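Local coordinates for hydrogenase expression/formation protein HypE (Desulfovibrio vulgaris subsp. vulgaris, PDB 2Z1U), which binds ATP and magnesium and, as a member of the HypE family, probably takes part in the maturation of hydrogenase, at residues V205-L210 and L287-E292; V212-V217 and E280-A285; A199-V204 and G272-I277. All blocks are in the same frame, centred on the assembly; numbering follows the deposited sequence.

Interaction 1 of 3, residues V205-L210 and L287-E292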
# COMPACT_ATOMS: atom_id res chain seq x y z
N VAL A 205 -9.24 -20.21 7.55
CA VAL A 205 -9.66 -20.16 6.13
C VAL A 205 -9.03 -21.29 5.31
O VAL A 205 -9.71 -21.94 4.53
CB VAL A 205 -9.38 -18.79 5.45
CG1 VAL A 205 -9.65 -18.85 3.95
CG2 VAL A 205 -10.25 -17.69 6.07
N GLU A 206 -7.72 -21.51 5.48
CA GLU A 206 -7.06 -22.60 4.77
C GLU A 206 -7.77 -23.95 5.04
O GLU A 206 -8.09 -24.69 4.09
CB GLU A 206 -5.55 -22.65 5.10
CG GLU A 206 -4.82 -23.85 4.45
CD GLU A 206 -3.33 -23.64 4.28
OE1 GLU A 206 -2.90 -22.49 4.08
OE2 GLU A 206 -2.58 -24.65 4.30
N LYS A 207 -8.06 -24.25 6.31
CA LYS A 207 -8.73 -25.50 6.65
C LYS A 207 -10.15 -25.56 6.11
O LYS A 207 -10.59 -26.61 5.66
CB LYS A 207 -8.73 -25.78 8.16
CG LYS A 207 -9.12 -27.22 8.48
CD LYS A 207 -9.11 -27.53 9.96
CE LYS A 207 -9.20 -29.04 10.17
NZ LYS A 207 -9.15 -29.38 11.61
N LEU A 208 -10.86 -24.42 6.12
CA LEU A 208 -12.20 -24.36 5.55
C LEU A 208 -12.18 -24.72 4.07
O LEU A 208 -12.95 -25.56 3.62
CB LEU A 208 -12.78 -22.95 5.70
CG LEU A 208 -13.36 -22.53 7.04
CD1 LEU A 208 -13.82 -21.07 6.96
CD2 LEU A 208 -14.52 -23.44 7.49
N VAL A 209 -11.28 -24.08 3.34
CA VAL A 209 -11.26 -24.15 1.89
C VAL A 209 -10.76 -25.53 1.39
O VAL A 209 -11.36 -26.13 0.48
CB VAL A 209 -10.50 -22.90 1.34
CG1 VAL A 209 -9.56 -23.21 0.21
CG2 VAL A 209 -11.52 -21.77 1.02
N LEU A 210 -9.72 -26.04 2.04
CA LEU A 210 -9.10 -27.32 1.65
C LEU A 210 -9.72 -28.58 2.25
O LEU A 210 -9.66 -29.64 1.62
CB LEU A 210 -7.60 -27.30 1.96
CG LEU A 210 -6.80 -26.19 1.27
CD1 LEU A 210 -5.39 -26.21 1.80
CD2 LEU A 210 -6.83 -26.36 -0.24
N LEU A 287 -18.71 -25.08 10.55
CA LEU A 287 -18.92 -24.61 11.92
C LEU A 287 -17.98 -25.30 12.91
O LEU A 287 -17.51 -24.66 13.84
CB LEU A 287 -20.37 -24.89 12.35
CG LEU A 287 -21.23 -23.72 12.83
CD1 LEU A 287 -22.38 -24.25 13.70
CD2 LEU A 287 -20.44 -22.61 13.54
N ALA A 288 -17.75 -26.60 12.73
CA ALA A 288 -16.80 -27.33 13.56
C ALA A 288 -15.40 -26.71 13.44
O ALA A 288 -14.68 -26.58 14.42
CB ALA A 288 -16.75 -28.83 13.20
N VAL A 289 -15.03 -26.33 12.23
CA VAL A 289 -13.74 -25.70 11.98
C VAL A 289 -13.66 -24.30 12.60
O VAL A 289 -12.68 -23.95 13.27
CB VAL A 289 -13.40 -25.70 10.46
CG1 VAL A 289 -12.23 -24.77 10.14
CG2 VAL A 289 -13.08 -27.15 10.00
N LEU A 290 -14.70 -23.50 12.41
CA LEU A 290 -14.80 -22.16 12.96
C LEU A 290 -14.69 -22.17 14.48
O LEU A 290 -14.07 -21.26 15.08
CB LEU A 290 -16.12 -21.51 12.54
CG LEU A 290 -16.34 -21.31 11.04
CD1 LEU A 290 -17.77 -20.89 10.77
CD2 LEU A 290 -15.36 -20.27 10.51
N ARG A 291 -15.25 -23.17 15.16
CA ARG A 291 -15.16 -23.31 16.62
C ARG A 291 -13.71 -23.41 17.14
O ARG A 291 -13.43 -23.05 18.28
CB ARG A 291 -15.98 -24.51 17.11
CG ARG A 291 -17.48 -24.24 17.10
CD ARG A 291 -18.24 -25.45 17.68
NE ARG A 291 -19.67 -25.28 17.51
CZ ARG A 291 -20.46 -26.02 16.74
NH1 ARG A 291 -19.99 -27.03 16.02
NH2 ARG A 291 -21.75 -25.73 16.69
N GLU A 292 -12.82 -23.88 16.27
CA GLU A 292 -11.41 -24.05 16.63
C GLU A 292 -10.55 -22.88 16.16
O GLU A 292 -9.37 -22.84 16.50
CB GLU A 292 -10.87 -25.40 16.14
CG GLU A 292 -11.66 -26.56 16.68
CD GLU A 292 -10.92 -27.88 16.60
OE1 GLU A 292 -11.26 -28.78 17.36
OE2 GLU A 292 -10.00 -28.02 15.78
O HOH W 1 -10.98 -28.01 13.14

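Interaction 2 of 3, residues V212-V217 and E280-A285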
# COMPACT_ATOMS: atom_id res chain seq x y z
N VAL A 212 -13.02 -28.62 4.26
CA VAL A 212 -14.48 -28.59 4.22
C VAL A 212 -14.94 -28.48 2.76
O VAL A 212 -15.74 -29.31 2.30
CB VAL A 212 -15.06 -27.46 5.12
CG1 VAL A 212 -16.59 -27.39 5.00
CG2 VAL A 212 -14.64 -27.68 6.57
N GLY A 213 -14.41 -27.48 2.06
CA GLY A 213 -14.64 -27.29 0.62
C GLY A 213 -15.99 -26.68 0.24
O GLY A 213 -16.90 -26.60 1.07
N ASP A 214 -16.09 -26.24 -1.02
CA ASP A 214 -17.30 -25.63 -1.58
C ASP A 214 -17.72 -24.37 -0.82
O ASP A 214 -18.90 -24.10 -0.62
CB ASP A 214 -18.45 -26.66 -1.69
CG ASP A 214 -19.45 -26.32 -2.81
OD1 ASP A 214 -19.18 -25.42 -3.64
OD2 ASP A 214 -20.51 -26.98 -2.87
N ILE A 215 -16.73 -23.59 -0.39
CA ILE A 215 -17.00 -22.32 0.27
C ILE A 215 -17.45 -21.30 -0.78
O ILE A 215 -16.73 -21.02 -1.75
CB ILE A 215 -15.74 -21.77 1.02
CG1 ILE A 215 -15.15 -22.83 1.98
CG2 ILE A 215 -16.08 -20.47 1.76
CD1 ILE A 215 -16.14 -23.40 3.04
N HIS A 216 -18.65 -20.74 -0.59
CA HIS A 216 -19.16 -19.75 -1.54
C HIS A 216 -18.66 -18.33 -1.28
O HIS A 216 -18.19 -17.69 -2.21
CB HIS A 216 -20.69 -19.76 -1.60
CG HIS A 216 -21.26 -21.00 -2.24
ND1 HIS A 216 -22.61 -21.28 -2.24
CD2 HIS A 216 -20.66 -22.03 -2.88
CE1 HIS A 216 -22.82 -22.42 -2.86
NE2 HIS A 216 -21.65 -22.90 -3.26
N VAL A 217 -18.79 -17.86 -0.04
CA VAL A 217 -18.39 -16.48 0.34
C VAL A 217 -17.64 -16.42 1.67
O VAL A 217 -18.02 -17.07 2.64
CB VAL A 217 -19.59 -15.49 0.45
CG1 VAL A 217 -19.10 -14.03 0.36
CG2 VAL A 217 -20.64 -15.77 -0.61
N GLU A 280 -25.75 -25.90 2.56
CA GLU A 280 -26.23 -26.46 3.81
C GLU A 280 -25.50 -27.73 4.26
O GLU A 280 -25.21 -27.87 5.45
CB GLU A 280 -27.75 -26.70 3.72
CG GLU A 280 -28.43 -27.22 4.99
CD GLU A 280 -28.05 -26.47 6.26
OE1 GLU A 280 -27.75 -27.13 7.28
OE2 GLU A 280 -28.04 -25.22 6.23
N GLU A 281 -25.17 -28.63 3.34
CA GLU A 281 -24.61 -29.94 3.74
C GLU A 281 -23.15 -29.88 4.22
O GLU A 281 -22.64 -30.84 4.80
CB GLU A 281 -24.83 -31.03 2.66
CG GLU A 281 -23.75 -31.14 1.58
CD GLU A 281 -23.99 -30.22 0.39
OE1 GLU A 281 -24.94 -29.40 0.43
OE2 GLU A 281 -23.21 -30.31 -0.58
N ARG A 282 -22.50 -28.74 4.00
CA ARG A 282 -21.16 -28.49 4.50
C ARG A 282 -21.15 -27.59 5.73
O ARG A 282 -20.09 -27.38 6.33
CB ARG A 282 -20.30 -27.86 3.40
CG ARG A 282 -19.43 -28.84 2.64
CD ARG A 282 -20.02 -29.21 1.29
NE ARG A 282 -19.00 -29.14 0.24
CZ ARG A 282 -18.24 -30.16 -0.14
NH1 ARG A 282 -18.37 -31.35 0.42
NH2 ARG A 282 -17.33 -29.97 -1.10
N ALA A 283 -22.32 -27.08 6.12
CA ALA A 283 -22.44 -26.04 7.16
C ALA A 283 -21.93 -26.49 8.53
O ALA A 283 -21.24 -25.75 9.22
CB ALA A 283 -23.88 -25.56 7.27
N GLU A 284 -22.30 -27.71 8.89
CA GLU A 284 -21.93 -28.33 10.15
C GLU A 284 -20.40 -28.53 10.26
O GLU A 284 -19.78 -28.14 11.25
CB GLU A 284 -22.70 -29.64 10.31
CG GLU A 284 -23.36 -29.84 11.67
CD GLU A 284 -24.15 -28.64 12.15
OE1 GLU A 284 -25.15 -28.25 11.50
OE2 GLU A 284 -23.78 -28.10 13.21
N ALA A 285 -19.80 -29.10 9.21
CA ALA A 285 -18.33 -29.26 9.15
C ALA A 285 -17.60 -27.91 9.22
O ALA A 285 -16.64 -27.77 9.97
CB ALA A 285 -17.93 -30.05 7.91

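Interaction 3 of 3, residues A199-V204 and G272-I277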
# COMPACT_ATOMS: atom_id res chain seq x y z
N ALA A 199 -7.01 -10.32 15.05
CA ALA A 199 -6.41 -11.64 14.95
C ALA A 199 -6.40 -12.08 13.51
O ALA A 199 -7.29 -11.73 12.74
CB ALA A 199 -7.18 -12.69 15.83
N SER A 200 -5.41 -12.89 13.18
CA SER A 200 -5.23 -13.47 11.86
C SER A 200 -6.10 -14.70 11.66
O SER A 200 -6.10 -15.60 12.49
CB SER A 200 -3.73 -13.88 11.71
OG SER A 200 -3.06 -12.80 11.11
N LEU A 201 -6.80 -14.74 10.53
CA LEU A 201 -7.76 -15.81 10.23
C LEU A 201 -7.34 -16.71 9.09
O LEU A 201 -8.10 -17.57 8.66
CB LEU A 201 -9.14 -15.19 9.91
CG LEU A 201 -9.80 -14.30 10.98
CD1 LEU A 201 -11.11 -13.71 10.43
CD2 LEU A 201 -10.02 -15.09 12.26
N ASN A 202 -6.11 -16.54 8.60
CA ASN A 202 -5.63 -17.33 7.47
C ASN A 202 -5.64 -18.85 7.68
O ASN A 202 -5.94 -19.62 6.76
CB ASN A 202 -4.25 -16.85 6.96
CG ASN A 202 -3.18 -16.86 8.04
OD1 ASN A 202 -3.40 -16.39 9.15
ND2 ASN A 202 -2.01 -17.36 7.71
N ARG A 203 -5.30 -19.28 8.90
CA ARG A 203 -5.24 -20.71 9.21
C ARG A 203 -6.65 -21.35 9.24
O ARG A 203 -6.84 -22.44 8.70
CB ARG A 203 -4.46 -20.96 10.51
CG ARG A 203 -2.96 -20.56 10.36
CD ARG A 203 -2.20 -20.64 11.67
NE ARG A 203 -0.91 -19.94 11.53
CZ ARG A 203 0.25 -20.50 11.21
NH1 ARG A 203 0.35 -21.82 11.02
NH2 ARG A 203 1.35 -19.76 11.11
N VAL A 204 -7.63 -20.68 9.86
CA VAL A 204 -9.03 -21.18 9.79
C VAL A 204 -9.52 -21.25 8.34
O VAL A 204 -10.15 -22.23 7.96
CB VAL A 204 -10.05 -20.32 10.62
CG1 VAL A 204 -11.30 -21.16 10.98
CG2 VAL A 204 -9.43 -19.86 11.89
N GLY A 272 -11.25 -9.38 13.91
CA GLY A 272 -10.78 -10.76 14.05
C GLY A 272 -11.88 -11.77 13.79
O GLY A 272 -11.92 -12.83 14.41
N LYS A 273 -12.76 -11.43 12.84
CA LYS A 273 -14.01 -12.20 12.60
C LYS A 273 -14.23 -12.39 11.11
O LYS A 273 -13.79 -11.56 10.31
CB LYS A 273 -15.24 -11.42 13.15
CG LYS A 273 -15.21 -11.19 14.64
CD LYS A 273 -15.46 -12.48 15.40
CE LYS A 273 -14.75 -12.49 16.74
NZ LYS A 273 -14.88 -11.16 17.42
N LEU A 274 -14.92 -13.45 10.73
CA LEU A 274 -15.36 -13.60 9.34
C LEU A 274 -16.79 -14.12 9.25
O LEU A 274 -17.30 -14.74 10.19
CB LEU A 274 -14.41 -14.52 8.54
CG LEU A 274 -14.22 -16.00 8.94
CD1 LEU A 274 -15.37 -16.94 8.52
CD2 LEU A 274 -12.89 -16.52 8.37
N ILE A 275 -17.40 -13.87 8.10
CA ILE A 275 -18.65 -14.48 7.70
C ILE A 275 -18.30 -15.56 6.69
O ILE A 275 -17.49 -15.33 5.79
CB ILE A 275 -19.61 -13.43 7.06
CG1 ILE A 275 -20.12 -12.47 8.13
CG2 ILE A 275 -20.82 -14.11 6.38
CD1 ILE A 275 -19.76 -11.03 7.89
N CYS A 276 -18.91 -16.72 6.84
CA CYS A 276 -18.71 -17.81 5.91
C CYS A 276 -20.05 -18.29 5.38
O CYS A 276 -20.93 -18.69 6.14
CB CYS A 276 -17.94 -18.96 6.59
SG CYS A 276 -17.80 -20.48 5.63
N ILE A 277 -20.20 -18.25 4.06
CA ILE A 277 -21.44 -18.69 3.40
C ILE A 277 -21.10 -19.86 2.47
O ILE A 277 -20.12 -19.79 1.72
CB ILE A 277 -22.13 -17.50 2.66
CG1 ILE A 277 -22.53 -16.43 3.68
CG2 ILE A 277 -23.38 -17.96 1.90
CD1 ILE A 277 -22.94 -15.08 3.11

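Interaction 1 of 3, residues V205-L210 and L287-E292
Val289 of helix 280-291 packs against Leu208 and Lys207 of helix 202-212. Over these short segments the helix axes run antiparallel (165°) and approach to 9.8 Å. Val289 has CG1 anti to its backbone N (chi1 166°), which turns that methyl onto Leu208. CG1 lies 3.7 Å from Leu208 CD2, and the two side chains meet at a slant. The second branch of Val289, CG2, takes the aliphatic part of Lys207: it sits 4.0 Å from Lys207 CD. Leu208 is forked between two partners. While CD2 touches Val289, its CD1 meets Leu290 CD2 at 4.0 Å, the two leucines standing at about a right angle. Both leucines are buried, and Leu290 also rests on Leu169 of strand 167-170.

The outer side of the contact is polar. Lys207 leaves the helix with CG anti to the backbone N (chi1 -167°), and this extended chain carries its ammonium group past Val289 toward Glu292. Lys207 NZ and Glu292 OE2 are 4.5 Å apart, too far for a direct salt bridge. One water joins them: it accepts a hydrogen bond from Lys207 NZ at 2.8 Å and donates one to Glu292 OE2, also at 2.8 Å. The helix pair of this AIR synthase-related domain is therefore held by branched apolar side chains, with a water-mediated charge pair at its edge adding a probably modest electrostatic attraction.

Interaction 2 of 3, residues V212-V217 and E280-A285
Val212 and Arg282 meet where helix 202-212 ends beside helix 280-291, in the alpha-beta C-terminal region related to AIR synthase. Gly213 leaves the first helix with positive phi (77°), and the chain then runs toward strand 217-219. The close-packed apolar part centres on Val212. Its CG1 lies 3.7 Å from Arg282 O and also touches the CB of Ala285, while its other methyl, CG2, is 3.9 Å from Ala285 O. The Val212 and Arg282 side chains lie alongside each other, pointing opposite ways.

On the solvent side the atoms come close, but no clear hydrogen bond or salt bridge forms. Arg282 bends at chi2 (101°) and chi3, which carries its guanidinium across to the C-terminal end of helix 202-212. Val212 O lies over the centre of one guanidinium face, 3.6 Å from Arg282 CZ. The opposite charges of Asp214 and Arg282 probably attract: Asp214 OD2 is 4.1 Å from Arg282 NE, and the carboxylate and guanidinium planes are 74° apart. No N-H of the arginine points at that oxygen. The nearest part of Asp214 is instead its methylene, with CB at the guanidinium edge, in its plane, 3.2 Å from Arg282 NE.

Interaction 3 of 3, residues A199-V204 and G272-I277
Leu201 has CG anti to its carbonyl carbon (chi1 -59°), and with chi2 at 176° its two methyls spread over the backbone of residues 272-274. Leu274 holds CG between its own backbone N and carbonyl carbon (chi1 62°), and its CB and CD2 both come up to Leu201 CD1. That methyl is 3.9 Å from Leu274 CB. It also lies 3.4 Å from Lys273 O, and the same methyl thus meets both a peptide carbonyl and a side chain. The other branch, CD2, is 3.7 Å from Gly272 O. This carbonyl is buried by the contact and has no polar partner in the model.

Leu201 is the N-cap residue of helix 202-212, and residues 272-274 lead into strand 275-278. The contact thus joins a helix start to the entry of a strand in the mixed sheet of the AIR synthase-related C-terminal region. Farther back along the chain, Ala199 passes beside Gly272, with Ala199 O 3.9 Å from Gly272 CA.

The backbone on both sides is fixed from outside. Asn80 is hydrogen-bonded to Leu201 N through OD1 and to Ala199 O through ND2. Leu274 N is hydrogen-bonded to Ser171 OG. Lys273 points its CB away from residues 199-204, and its ammonium group forms a salt bridge with Asp197. The site of the bound nucleotide is near: the Leu274 side chain is about 5 Å from that of Asp220, a magnesium ligand, and about 9 Å from a bound magnesium ion.

Overall arrangement
All three interactions lie in the AIR synthase-related C-terminal region. Interaction 3 is buried, interaction 1 partly buried, and interaction 2 is on the surface. Interactions 1 and 2 share helix 280-291, while interactions 1 and 3 share helix 202-212. Apolar packing continues between them: Val205 and Leu290 of interaction 1 both touch Leu274 of interaction 3, and Val289 touches Val212 of interaction 2. Interactions 2 and 3 meet where His216 and Val217 both face Ile277 in a classic beta bulge, with probable backbone hydrogen bonds. The chemistry follows the depth. Leucine against backbone prevails near the magnesium site, a water-linked charge pair edges the helix packing, and arginine meets carbonyls and aspartate outside.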